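PDB 4EBY: chitin elicitor receptor kinase 1 from Arabidopsis thaliana, which probably recognises chitin oligomers through its LysM-containing ectodomain and, on chitin-induced dimerization, is activated as a plant immune receptor. Local coordinates for residues Thr18-Ile23 and Ser59-Pro64; Ala10-Glu15 and Asn24-Ser29; Ile31-Tyr34 and Asp40-Leu43; Gln85-Glu90 and Ile94-Asn99. All coordinates share one frame; numbering follows the deposited sequence.

From the N terminus, the chain first opens contact 2 at strand 8-13, enters helix 20-26 where contact 1 opens, and closes contact 2 at the end of that helix. Contact 3 then closes a short loop between residues 31-34 and helix 40-43. Only afterwards does strand 60-70 close contact 1, so contacts 1 and 2 cross and contact 3 lies wholly within the span of contact 1. Together these three tie two neighbouring antiparallel strands to two helices, a βααβ arrangement consistent with a LysM fold. Contact 4 follows in series on helix 89-96, in a LysM domain; Tyr12, Asn26 and Leu27 of contact 2 touch its Asn96 and Tyr97.

Contact 1 (Thr18-Ile23 and Ser59-Pro64); sequences TTLSVI and SRVLVP
Ile23 of helix 20-26 rests on Val61 and Val63 of strand 60-70, with Leu20 adding a further contact one turn earlier. This helix-on-sheet packing is consistent with the βααβ topology of a LysM fold, the order here being strand 8-13, helix 20-26, helix 40-43, strand 60-70.

The Ile23 side chain leaves the helix with CB directed at the strand and divides there. CG2, the short branch, lies anti to the backbone N and meets Val63 at 3.5 Å from Ile23 CG2 to Val63 CG2. The longer branch diverges at CG1, which sits beside the backbone N (chi1 -66°), and extends (chi2 171°) to carry CD1 toward Val61; there Ile23 CD1 is 4.0 Å from Val61 CG2 and 4.1 Å from Val61 CB. The same methyl also packs on Leu14 CD2, in the loop after strand 8-13. One isoleucine thus spans two inward-pointing valines of the strand, while Leu62 between them turns away.

All four touching residues are buried and no hydrogen bond joins the two segments. At the start of the helix, Thr19 is the N-cap, its OG1 accepting a weak bond from Val22 N. Leu20 begins less directly aimed, but its end swings inward to cross Val61 at about a right angle, placing Leu20 CD1 4.1 Å from Val61 CG1.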
# COMPACT_ATOMS: atom_id res chain seq x y z
N THR A 18 -6.00 -2.20 -14.87
CA THR A 18 -6.42 -2.70 -13.56
C THR A 18 -7.82 -2.25 -13.17
O THR A 18 -8.13 -1.06 -13.27
CB THR A 18 -5.48 -2.12 -12.50
OG1 THR A 18 -4.14 -2.50 -12.84
CG2 THR A 18 -5.84 -2.65 -11.12
N THR A 19 -8.65 -3.19 -12.74
CA THR A 19 -9.99 -2.87 -12.23
C THR A 19 -10.04 -2.86 -10.69
O THR A 19 -9.14 -3.36 -10.00
CB THR A 19 -11.01 -3.89 -12.67
OG1 THR A 19 -10.62 -5.18 -12.18
CG2 THR A 19 -11.12 -3.93 -14.20
N LEU A 20 -11.12 -2.31 -10.13
CA LEU A 20 -11.22 -2.27 -8.67
C LEU A 20 -11.34 -3.69 -8.10
O LEU A 20 -10.82 -4.00 -7.02
CB LEU A 20 -12.42 -1.42 -8.25
CG LEU A 20 -12.47 -1.13 -6.76
CD1 LEU A 20 -11.26 -0.31 -6.36
CD2 LEU A 20 -13.79 -0.41 -6.43
N SER A 21 -12.01 -4.58 -8.84
CA SER A 21 -12.14 -5.96 -8.42
C SER A 21 -10.77 -6.63 -8.25
O SER A 21 -10.55 -7.34 -7.29
CB SER A 21 -13.01 -6.73 -9.43
OG SER A 21 -13.17 -8.06 -9.02
N VAL A 22 -9.88 -6.43 -9.21
CA VAL A 22 -8.55 -7.04 -9.12
C VAL A 22 -7.76 -6.48 -7.93
O VAL A 22 -7.08 -7.22 -7.20
CB VAL A 22 -7.75 -6.87 -10.43
CG1 VAL A 22 -6.29 -7.26 -10.21
CG2 VAL A 22 -8.35 -7.76 -11.51
N ILE A 23 -7.87 -5.18 -7.69
CA ILE A 23 -7.22 -4.60 -6.53
C ILE A 23 -7.76 -5.22 -5.25
O ILE A 23 -7.00 -5.61 -4.38
CB ILE A 23 -7.44 -3.08 -6.49
CG1 ILE A 23 -6.72 -2.45 -7.68
CG2 ILE A 23 -6.93 -2.46 -5.16
CD1 ILE A 23 -7.04 -0.96 -7.86
N SER A 59 -4.43 7.29 -11.99
CA SER A 59 -4.77 7.69 -10.63
C SER A 59 -4.29 6.62 -9.65
O SER A 59 -3.83 5.54 -10.06
CB SER A 59 -6.28 7.92 -10.50
OG SER A 59 -7.00 6.70 -10.56
N ARG A 60 -4.39 6.92 -8.36
CA ARG A 60 -4.06 5.97 -7.31
C ARG A 60 -5.28 5.64 -6.48
O ARG A 60 -6.08 6.54 -6.13
CB ARG A 60 -2.97 6.55 -6.39
CG ARG A 60 -1.59 6.61 -7.03
CD ARG A 60 -0.68 7.53 -6.24
NE ARG A 60 0.68 7.61 -6.77
CZ ARG A 60 1.72 6.89 -6.32
NH1 ARG A 60 1.55 5.99 -5.36
NH2 ARG A 60 2.93 7.05 -6.85
N VAL A 61 -5.45 4.36 -6.16
CA VAL A 61 -6.53 3.91 -5.29
C VAL A 61 -5.97 3.58 -3.92
O VAL A 61 -4.98 2.85 -3.80
CB VAL A 61 -7.24 2.66 -5.87
CG1 VAL A 61 -8.34 2.15 -4.93
CG2 VAL A 61 -7.81 2.97 -7.27
N LEU A 62 -6.58 4.14 -2.88
CA LEU A 62 -6.17 3.86 -1.50
C LEU A 62 -6.93 2.66 -0.96
O LEU A 62 -8.15 2.61 -1.03
CB LEU A 62 -6.45 5.08 -0.61
CG LEU A 62 -5.54 6.27 -0.87
CD1 LEU A 62 -6.06 7.48 -0.12
CD2 LEU A 62 -4.11 5.93 -0.44
N VAL A 63 -6.20 1.69 -0.41
CA VAL A 63 -6.85 0.48 0.10
C VAL A 63 -6.52 0.27 1.57
O VAL A 63 -5.34 0.12 1.92
CB VAL A 63 -6.38 -0.77 -0.72
CG1 VAL A 63 -7.09 -2.06 -0.25
CG2 VAL A 63 -6.60 -0.57 -2.21
N PRO A 64 -7.53 0.20 2.44
CA PRO A 64 -7.20 -0.05 3.85
C PRO A 64 -6.77 -1.50 4.08
O PRO A 64 -7.31 -2.41 3.43
CB PRO A 64 -8.52 0.24 4.58
CG PRO A 64 -9.57 -0.19 3.54
CD PRO A 64 -9.00 0.24 2.20

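Contact 2 (Ala10-Glu15 and Asn24-Ser29); sequences ASYYLE and NQNLNS. With NAG (2-acetamido-2-deoxy-beta-D-glucopyranose), chain B; NAG (2-acetamido-2-deoxy-beta-D-glucopyranose), chain C; NAG (2-acetamido-2-deoxy-beta-D-glucopyranose), chain F.
Leu27, the first residue to leave helical geometry after helix 20-26, sends its two methyls to two different residues of strand 8-13. Leu27 CD2 meets the methyl of Ala10 at 3.9 Å from Ala10 CB. The other branch reaches the aromatic ring of Tyr12 at its edge, near the ring plane: Leu27 CD1 is 4.0 Å from both Tyr12 CD1 and Tyr12 CE1. The two leucine torsions, chi1 -74° and chi2 64°, together direct CD2 at Ala10 and CD1 at Tyr12. Ala10 and Tyr12 alternate with Ser11, whose side chain points away, so both present the same face of the strand.

Beyond the ring, the polar ends of Tyr12 and Asn26 come side by side without bonding each other, the gap from Tyr12 OH to Asn26 ND2 being 4.4 Å. Both instead donate to one acceptor, Asn96 O, which thereby holds the tyrosine and the helix end in place. Asn26 O in turn accepts from Tyr97 OH.

Further out, the strand is fixed by backbone hydrogen bonds from Ala10 to Val63 and Tyr12 to Val61, and Leu27 also packs on Val63 and Phe79. Sugars lie at the far ends of both segments. Asn28 ND2 is covalently bonded to C1 of the chain B NAG at 1.4 Å, while Asn28 OD1 accepts from Tyr34 N. Tyr13 CD2 lies 3.5 Å from O7 of the chain C NAG. Strand 8-13 covered by the end of the following helix is consistent with the first β-α pairing of a LysM βααβ fold.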
# COMPACT_ATOMS: atom_id res chain seq x y z
N ALA A 10 -2.87 1.41 1.55
CA ALA A 10 -1.92 1.15 0.48
C ALA A 10 -2.28 1.99 -0.74
O ALA A 10 -3.45 2.07 -1.12
CB ALA A 10 -1.92 -0.34 0.10
N SER A 11 -1.29 2.62 -1.35
CA SER A 11 -1.53 3.43 -2.54
C SER A 11 -1.24 2.62 -3.79
O SER A 11 -0.08 2.26 -4.04
CB SER A 11 -0.64 4.68 -2.53
OG SER A 11 -0.89 5.47 -3.68
N TYR A 12 -2.30 2.32 -4.54
CA TYR A 12 -2.18 1.44 -5.70
C TYR A 12 -2.35 2.24 -6.99
O TYR A 12 -3.46 2.66 -7.34
CB TYR A 12 -3.26 0.35 -5.59
CG TYR A 12 -3.10 -0.84 -6.50
CD1 TYR A 12 -2.84 -2.10 -5.98
CD2 TYR A 12 -3.22 -0.70 -7.88
CE1 TYR A 12 -2.71 -3.22 -6.83
CE2 TYR A 12 -3.07 -1.79 -8.72
CZ TYR A 12 -2.81 -3.04 -8.19
OH TYR A 12 -2.70 -4.11 -9.06
N TYR A 13 -1.26 2.43 -7.74
CA TYR A 13 -1.30 3.21 -8.97
C TYR A 13 -1.89 2.39 -10.12
O TYR A 13 -1.60 1.20 -10.26
CB TYR A 13 0.12 3.66 -9.33
CG TYR A 13 0.20 4.43 -10.62
CD1 TYR A 13 -0.09 5.78 -10.65
CD2 TYR A 13 0.56 3.80 -11.81
CE1 TYR A 13 -0.04 6.51 -11.84
CE2 TYR A 13 0.63 4.52 -13.01
CZ TYR A 13 0.33 5.87 -13.01
OH TYR A 13 0.40 6.59 -14.19
N LEU A 14 -2.73 3.04 -10.94
CA LEU A 14 -3.46 2.34 -11.98
C LEU A 14 -2.81 2.46 -13.36
O LEU A 14 -2.68 3.56 -13.91
CB LEU A 14 -4.88 2.91 -12.05
CG LEU A 14 -5.72 2.74 -10.79
CD1 LEU A 14 -7.12 3.36 -11.05
CD2 LEU A 14 -5.87 1.27 -10.46
N GLU A 15 -2.39 1.32 -13.90
CA GLU A 15 -1.99 1.28 -15.30
C GLU A 15 -2.27 -0.09 -15.92
O GLU A 15 -2.46 -1.08 -15.22
CB GLU A 15 -0.53 1.68 -15.47
CG GLU A 15 0.41 0.68 -14.90
CD GLU A 15 1.88 1.13 -14.97
OE1 GLU A 15 2.70 0.48 -14.30
OE2 GLU A 15 2.21 2.10 -15.70
N ASN A 24 -9.08 -5.32 -5.15
CA ASN A 24 -9.66 -5.87 -3.92
C ASN A 24 -9.30 -7.35 -3.75
O ASN A 24 -9.11 -7.82 -2.63
CB ASN A 24 -11.18 -5.67 -3.93
CG ASN A 24 -11.80 -5.75 -2.54
OD1 ASN A 24 -11.16 -6.16 -1.55
ND2 ASN A 24 -13.04 -5.36 -2.47
N GLN A 25 -9.21 -8.09 -4.85
CA GLN A 25 -8.83 -9.50 -4.76
C GLN A 25 -7.40 -9.61 -4.23
O GLN A 25 -7.12 -10.32 -3.26
CB GLN A 25 -8.91 -10.15 -6.14
CG GLN A 25 -8.55 -11.62 -6.12
CD GLN A 25 -8.96 -12.31 -7.40
OE1 GLN A 25 -8.66 -11.83 -8.50
NE2 GLN A 25 -9.67 -13.42 -7.27
N ASN A 26 -6.49 -8.90 -4.88
CA ASN A 26 -5.07 -9.00 -4.52
C ASN A 26 -4.81 -8.50 -3.10
O ASN A 26 -4.02 -9.10 -2.34
CB ASN A 26 -4.22 -8.23 -5.52
CG ASN A 26 -4.19 -8.90 -6.89
OD1 ASN A 26 -4.79 -9.96 -7.09
ND2 ASN A 26 -3.49 -8.27 -7.86
N LEU A 27 -5.46 -7.40 -2.75
CA LEU A 27 -5.29 -6.83 -1.42
C LEU A 27 -6.44 -7.23 -0.48
O LEU A 27 -6.76 -6.51 0.47
CB LEU A 27 -5.14 -5.30 -1.50
CG LEU A 27 -3.79 -4.78 -2.01
CD1 LEU A 27 -3.50 -5.15 -3.44
CD2 LEU A 27 -3.74 -3.25 -1.84
N ASN A 28 -7.04 -8.41 -0.72
CA ASN A 28 -8.07 -8.88 0.19
C ASN A 28 -7.54 -9.03 1.62
O ASN A 28 -6.41 -9.50 1.84
CB ASN A 28 -8.62 -10.22 -0.27
CG ASN A 28 -9.55 -10.82 0.74
OD1 ASN A 28 -10.68 -10.35 0.90
ND2 ASN A 28 -9.07 -11.84 1.45
N SER A 29 -8.35 -8.61 2.59
CA SER A 29 -8.05 -8.83 4.00
C SER A 29 -9.34 -8.74 4.80
O SER A 29 -10.39 -8.50 4.24
CB SER A 29 -7.08 -7.77 4.51
OG SER A 29 -7.76 -6.51 4.69
C1 NAG B . -9.78 -12.28 2.63
C2 NAG B . -10.36 -13.68 2.41
C3 NAG B . -11.01 -14.16 3.71
C4 NAG B . -10.01 -14.10 4.86
C5 NAG B . -9.41 -12.70 4.95
C6 NAG B . -8.36 -12.65 6.06
C7 NAG B . -11.01 -14.13 0.10
C8 NAG B . -11.99 -13.96 -1.02
N2 NAG B . -11.34 -13.69 1.32
O3 NAG B . -11.53 -15.46 3.52
O4 NAG B . -10.62 -14.36 6.11
O5 NAG B . -8.84 -12.30 3.72
O6 NAG B . -7.26 -13.49 5.74
O7 NAG B . -9.93 -14.66 -0.16
C1 NAG C . 6.54 -0.40 -10.55
C2 NAG C . 5.58 0.34 -11.49
C3 NAG C . 6.01 0.16 -12.95
C4 NAG C . 7.50 0.40 -13.16
C5 NAG C . 8.32 -0.29 -12.08
C6 NAG C . 9.81 0.04 -12.18
C7 NAG C . 3.17 0.61 -11.12
C8 NAG C . 1.81 -0.04 -11.10
N2 NAG C . 4.24 -0.17 -11.32
O3 NAG C . 5.25 0.99 -13.81
O4 NAG C . 7.87 -0.13 -14.42
O5 NAG C . 7.85 0.09 -10.80
O6 NAG C . 9.97 1.44 -12.02
O7 NAG C . 3.27 1.82 -10.93
C1 NAG F . 2.24 -2.36 -18.95
C2 NAG F . 3.32 -2.85 -17.98
C3 NAG F . 4.72 -2.68 -18.56
C4 NAG F . 4.78 -3.26 -19.97
C5 NAG F . 3.59 -2.81 -20.82
C6 NAG F . 3.60 -3.52 -22.17
C7 NAG F . 3.14 -2.89 -15.58
C8 NAG F . 2.65 -2.20 -14.34
N2 NAG F . 3.25 -2.17 -16.70
O3 NAG F . 5.67 -3.34 -17.73
O4 NAG F . 5.97 -2.83 -20.59
O5 NAG F . 2.37 -3.08 -20.15
O6 NAG F . 3.57 -4.92 -21.97
O7 NAG F . 3.44 -4.09 -15.54

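Contact 3 (Ile31-Tyr34 and Asp40-Leu43); sequences IAPY and DPIL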
# COMPACT_ATOMS: atom_id res chain seq x y z
N ILE A 31 -10.09 -6.42 6.67
CA ILE A 31 -10.45 -5.01 6.63
C ILE A 31 -11.13 -4.59 5.30
O ILE A 31 -11.95 -3.66 5.26
CB ILE A 31 -9.20 -4.17 6.98
CG1 ILE A 31 -9.02 -4.16 8.49
CG2 ILE A 31 -9.28 -2.77 6.38
CD1 ILE A 31 -7.71 -3.55 8.97
N ALA A 32 -10.80 -5.31 4.22
CA ALA A 32 -11.41 -5.05 2.91
C ALA A 32 -11.74 -6.38 2.28
O ALA A 32 -11.05 -6.85 1.36
CB ALA A 32 -10.45 -4.29 2.02
N PRO A 33 -12.78 -7.03 2.81
CA PRO A 33 -13.05 -8.39 2.35
C PRO A 33 -13.65 -8.41 0.95
O PRO A 33 -14.67 -7.76 0.67
CB PRO A 33 -14.00 -8.94 3.42
CG PRO A 33 -14.58 -7.73 4.09
CD PRO A 33 -13.66 -6.60 3.91
N TYR A 34 -13.02 -9.17 0.07
CA TYR A 34 -13.43 -9.23 -1.32
C TYR A 34 -14.66 -10.12 -1.49
O TYR A 34 -14.62 -11.31 -1.21
CB TYR A 34 -12.25 -9.80 -2.13
CG TYR A 34 -12.52 -9.93 -3.62
CD1 TYR A 34 -12.99 -8.85 -4.35
CD2 TYR A 34 -12.25 -11.11 -4.29
CE1 TYR A 34 -13.23 -8.95 -5.73
CE2 TYR A 34 -12.47 -11.23 -5.65
CZ TYR A 34 -12.95 -10.14 -6.37
OH TYR A 34 -13.19 -10.26 -7.73
N ASP A 40 -17.41 -1.00 -0.51
CA ASP A 40 -17.44 0.16 0.39
C ASP A 40 -16.18 0.38 1.23
O ASP A 40 -15.75 1.52 1.42
CB ASP A 40 -18.68 0.13 1.30
CG ASP A 40 -19.97 0.39 0.54
OD1 ASP A 40 -19.94 0.72 -0.67
OD2 ASP A 40 -21.04 0.28 1.18
N PRO A 41 -15.57 -0.70 1.76
CA PRO A 41 -14.38 -0.46 2.59
C PRO A 41 -13.28 0.31 1.85
O PRO A 41 -12.59 1.13 2.45
CB PRO A 41 -13.91 -1.88 2.96
CG PRO A 41 -15.15 -2.65 2.95
CD PRO A 41 -15.97 -2.12 1.78
N ILE A 42 -13.12 0.03 0.56
CA ILE A 42 -12.20 0.78 -0.28
C ILE A 42 -12.75 2.14 -0.71
O ILE A 42 -12.05 3.16 -0.60
CB ILE A 42 -11.82 -0.05 -1.52
CG1 ILE A 42 -11.02 -1.26 -1.08
CG2 ILE A 42 -10.98 0.79 -2.48
CD1 ILE A 42 -10.83 -2.29 -2.22
N LEU A 43 -13.99 2.16 -1.18
CA LEU A 43 -14.56 3.39 -1.71
C LEU A 43 -14.60 4.52 -0.67
O LEU A 43 -14.49 5.69 -1.03
CB LEU A 43 -15.95 3.17 -2.30
CG LEU A 43 -15.93 2.27 -3.55
CD1 LEU A 43 -17.34 2.00 -4.00
CD2 LEU A 43 -15.13 2.95 -4.67
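Pro41, in the first turn of the short helix 40-43, packs against the backbone oxygen of Ile31, the CA and methyl of Ala32 and the ring of Pro33. Its CB is directed at the loop, and Pro41 CB comes to 3.5 Å from Ile31 O and 4.0 Å from Ala32 CA. The next ring atom along serves the second proline: one atom of each ring meets there, Pro41 CG lying 4.3 Å from Pro33 CD.

Ala32 and Ile42 form the buried part of the interface. The alanine methyl faces two consecutive helix residues, with Ala32 CB 4.3 Å from Pro41 CB and 4.4 Å from Ile42 CG1. Ile42 does not start out aimed at the loop; holding CG1 beside the backbone N (chi1 -66°) puts that atom nearer Ala32 CB than Ile42 CB is. The residue also packs on Leu20 and Val61.

Ile31 behaves differently: the end of its side chain leads away from helix 40-43, the side chain packs on Pro64 and Pro66 of strand 60-70, and its backbone oxygen makes the approach instead. Tyr34 likewise turns from the helix. No hydrogen bond crosses between the segments. Van der Waals contact joins the connection to helix 40-43, while hydrogen bonds from Tyr34 hold the loop to Asn28 and Ser21, consistent with the link between the two helices of a LysM-like βααβ fold.

Contact 4 (Gln85-Glu90 and Ile94-Asn99); sequences QEDTYE and ISNYAN. With NAG (2-acetamido-2-deoxy-beta-D-glucopyranose), chain C; NAG (2-acetamido-2-deoxy-beta-D-glucopyranose), chain F.
Glu90 meets Ile94 through backbone and side chain, and Asp87 lies loosely beside Asn96. Ahead of the helix, Gln85 offers its backbone oxygen to Arg91. The carboxylate end of Asp87 comes nearer to 94-99 than the start of its side chain does, but its firm partners lie elsewhere: OD2 accepts from Tyr81 OH and Arg84 N, and OD1 forms a salt bridge with Arg91. Thr88 follows as the N-cap, its OG1 bonded to Arg91 N.

Glu90 carries the main link. Its carbonyl accepts the helical bond from Ile94 N, 2.9 Å from Ile94 N to Glu90 O, with an N-H...O angle of 162°. Ile94 crowds this oxygen: CG1 lies between its own backbone N and carbonyl carbon (chi1 75°), so both Ile94 CG1 and Ile94 CG2 come to 3.4 Å from Glu90 O. Alongside, Glu90 CG and Ile94 CG2 are 4.4 Å apart.

From Ile94 to Asn96 the helix ends in a wider pi-type turn where glycan gathers. Ile94 O accepts from N2 of the chain C NAG at 2.9 Å, the sugar whose C1 is covalently bonded to Asn99 ND2 at 1.5 Å. Ala98 CB touches the acetyl methyl C8 of that sugar at 3.6 Å. The N-linked sugar is thus folded back along the helix end.

Helix 89-96 itself is braced by Tyr89, which packs on Leu106 and Gln107 of helix 103-109 and Leu123 of strand 122-128, while Glu90 touches Met103 and Tyr97 leans on Val125.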
# COMPACT_ATOMS: atom_id res chain seq x y z
N GLN A 85 -1.42 -17.79 -14.93
CA GLN A 85 -0.53 -18.17 -16.01
C GLN A 85 0.56 -17.13 -16.25
O GLN A 85 0.29 -15.93 -16.35
CB GLN A 85 -1.33 -18.40 -17.30
CG GLN A 85 -0.65 -19.35 -18.27
CD GLN A 85 -0.76 -20.80 -17.84
OE1 GLN A 85 0.21 -21.38 -17.33
NE2 GLN A 85 -1.93 -21.40 -18.04
N GLU A 86 1.79 -17.62 -16.32
CA GLU A 86 2.95 -16.81 -16.67
C GLU A 86 3.40 -15.81 -15.61
O GLU A 86 4.24 -14.95 -15.87
CB GLU A 86 2.74 -16.12 -18.02
CG GLU A 86 2.73 -17.11 -19.18
CD GLU A 86 2.63 -16.44 -20.54
OE1 GLU A 86 2.19 -15.28 -20.60
OE2 GLU A 86 3.00 -17.09 -21.54
N ASP A 87 2.85 -15.92 -14.40
CA ASP A 87 3.30 -15.06 -13.31
C ASP A 87 4.76 -15.31 -12.99
O ASP A 87 5.27 -16.44 -13.09
CB ASP A 87 2.45 -15.26 -12.05
CG ASP A 87 1.13 -14.53 -12.11
OD1 ASP A 87 0.95 -13.68 -13.00
OD2 ASP A 87 0.26 -14.79 -11.24
N THR A 88 5.45 -14.23 -12.61
CA THR A 88 6.80 -14.29 -12.12
C THR A 88 6.83 -13.43 -10.87
O THR A 88 5.94 -12.60 -10.68
CB THR A 88 7.81 -13.69 -13.13
OG1 THR A 88 7.47 -12.32 -13.38
CG2 THR A 88 7.77 -14.47 -14.44
N TYR A 89 7.84 -13.63 -10.03
CA TYR A 89 7.96 -12.78 -8.85
C TYR A 89 8.09 -11.32 -9.23
O TYR A 89 7.49 -10.45 -8.58
CB TYR A 89 9.15 -13.22 -8.00
CG TYR A 89 8.94 -14.53 -7.25
CD1 TYR A 89 7.79 -14.76 -6.51
CD2 TYR A 89 9.91 -15.52 -7.29
CE1 TYR A 89 7.62 -15.97 -5.82
CE2 TYR A 89 9.74 -16.73 -6.61
CZ TYR A 89 8.59 -16.94 -5.88
OH TYR A 89 8.42 -18.14 -5.20
N GLU A 90 8.83 -11.05 -10.30
CA GLU A 90 8.99 -9.67 -10.78
C GLU A 90 7.62 -9.10 -11.16
O GLU A 90 7.25 -8.02 -10.72
CB GLU A 90 9.93 -9.61 -11.99
CG GLU A 90 10.08 -8.19 -12.53
CD GLU A 90 10.53 -8.13 -13.98
OE1 GLU A 90 10.08 -8.96 -14.79
OE2 GLU A 90 11.33 -7.23 -14.31
N ILE A 94 5.77 -5.85 -9.41
CA ILE A 94 5.74 -4.55 -10.09
C ILE A 94 4.38 -4.22 -10.68
O ILE A 94 4.02 -3.05 -10.80
CB ILE A 94 6.83 -4.39 -11.18
CG1 ILE A 94 6.50 -5.20 -12.43
CG2 ILE A 94 8.21 -4.74 -10.62
CD1 ILE A 94 7.39 -4.85 -13.62
N SER A 95 3.63 -5.26 -11.02
CA SER A 95 2.34 -5.09 -11.67
C SER A 95 1.17 -5.46 -10.75
O SER A 95 0.38 -4.59 -10.37
CB SER A 95 2.32 -5.91 -12.97
OG SER A 95 1.11 -5.68 -13.67
N ASN A 96 1.07 -6.73 -10.37
CA ASN A 96 -0.10 -7.18 -9.60
C ASN A 96 -0.25 -6.44 -8.26
O ASN A 96 -1.36 -6.15 -7.83
CB ASN A 96 -0.05 -8.69 -9.36
CG ASN A 96 0.07 -9.47 -10.67
OD1 ASN A 96 1.10 -9.42 -11.34
ND2 ASN A 96 -0.95 -10.21 -11.02
N TYR A 97 0.89 -6.12 -7.62
CA TYR A 97 0.89 -5.34 -6.38
C TYR A 97 1.43 -3.90 -6.52
O TYR A 97 1.62 -3.21 -5.51
CB TYR A 97 1.62 -6.12 -5.25
CG TYR A 97 0.73 -7.23 -4.74
CD1 TYR A 97 -0.12 -7.04 -3.67
CD2 TYR A 97 0.71 -8.46 -5.39
CE1 TYR A 97 -0.99 -8.06 -3.24
CE2 TYR A 97 -0.14 -9.48 -4.97
CZ TYR A 97 -0.99 -9.28 -3.91
OH TYR A 97 -1.83 -10.31 -3.51
N ALA A 98 1.66 -3.46 -7.75
CA ALA A 98 1.93 -2.05 -8.03
C ALA A 98 3.05 -1.46 -7.16
O ALA A 98 2.92 -0.35 -6.63
CB ALA A 98 0.65 -1.23 -7.86
N ASN A 99 4.12 -2.23 -7.03
CA ASN A 99 5.29 -1.84 -6.23
C ASN A 99 5.08 -1.66 -4.74
O ASN A 99 5.93 -1.06 -4.05
CB ASN A 99 5.99 -0.63 -6.85
CG ASN A 99 6.48 -0.93 -8.25
OD1 ASN A 99 7.13 -1.95 -8.48
ND2 ASN A 99 6.13 -0.05 -9.20
C1 NAG C . 6.54 -0.40 -10.55
C2 NAG C . 5.58 0.34 -11.49
C3 NAG C . 6.01 0.16 -12.95
C4 NAG C . 7.50 0.40 -13.16
C5 NAG C . 8.32 -0.29 -12.08
C6 NAG C . 9.81 0.04 -12.18
C7 NAG C . 3.17 0.61 -11.12
C8 NAG C . 1.81 -0.04 -11.10
N2 NAG C . 4.24 -0.17 -11.32
O3 NAG C . 5.25 0.99 -13.81
O4 NAG C . 7.87 -0.13 -14.42
O5 NAG C . 7.85 0.09 -10.80
O6 NAG C . 9.97 1.44 -12.02
O7 NAG C . 3.27 1.82 -10.93
C1 NAG F . 2.24 -2.36 -18.95
C2 NAG F . 3.32 -2.85 -17.98
C3 NAG F . 4.72 -2.68 -18.56
C4 NAG F . 4.78 -3.26 -19.97
C5 NAG F . 3.59 -2.81 -20.82
C6 NAG F . 3.60 -3.52 -22.17
C7 NAG F . 3.14 -2.89 -15.58
C8 NAG F . 2.65 -2.20 -14.34
N2 NAG F . 3.25 -2.17 -16.70
O3 NAG F . 5.67 -3.34 -17.73
O4 NAG F . 5.97 -2.83 -20.59
O5 NAG F . 2.37 -3.08 -20.15
O6 NAG F . 3.57 -4.92 -21.97
O7 NAG F . 3.44 -4.09 -15.54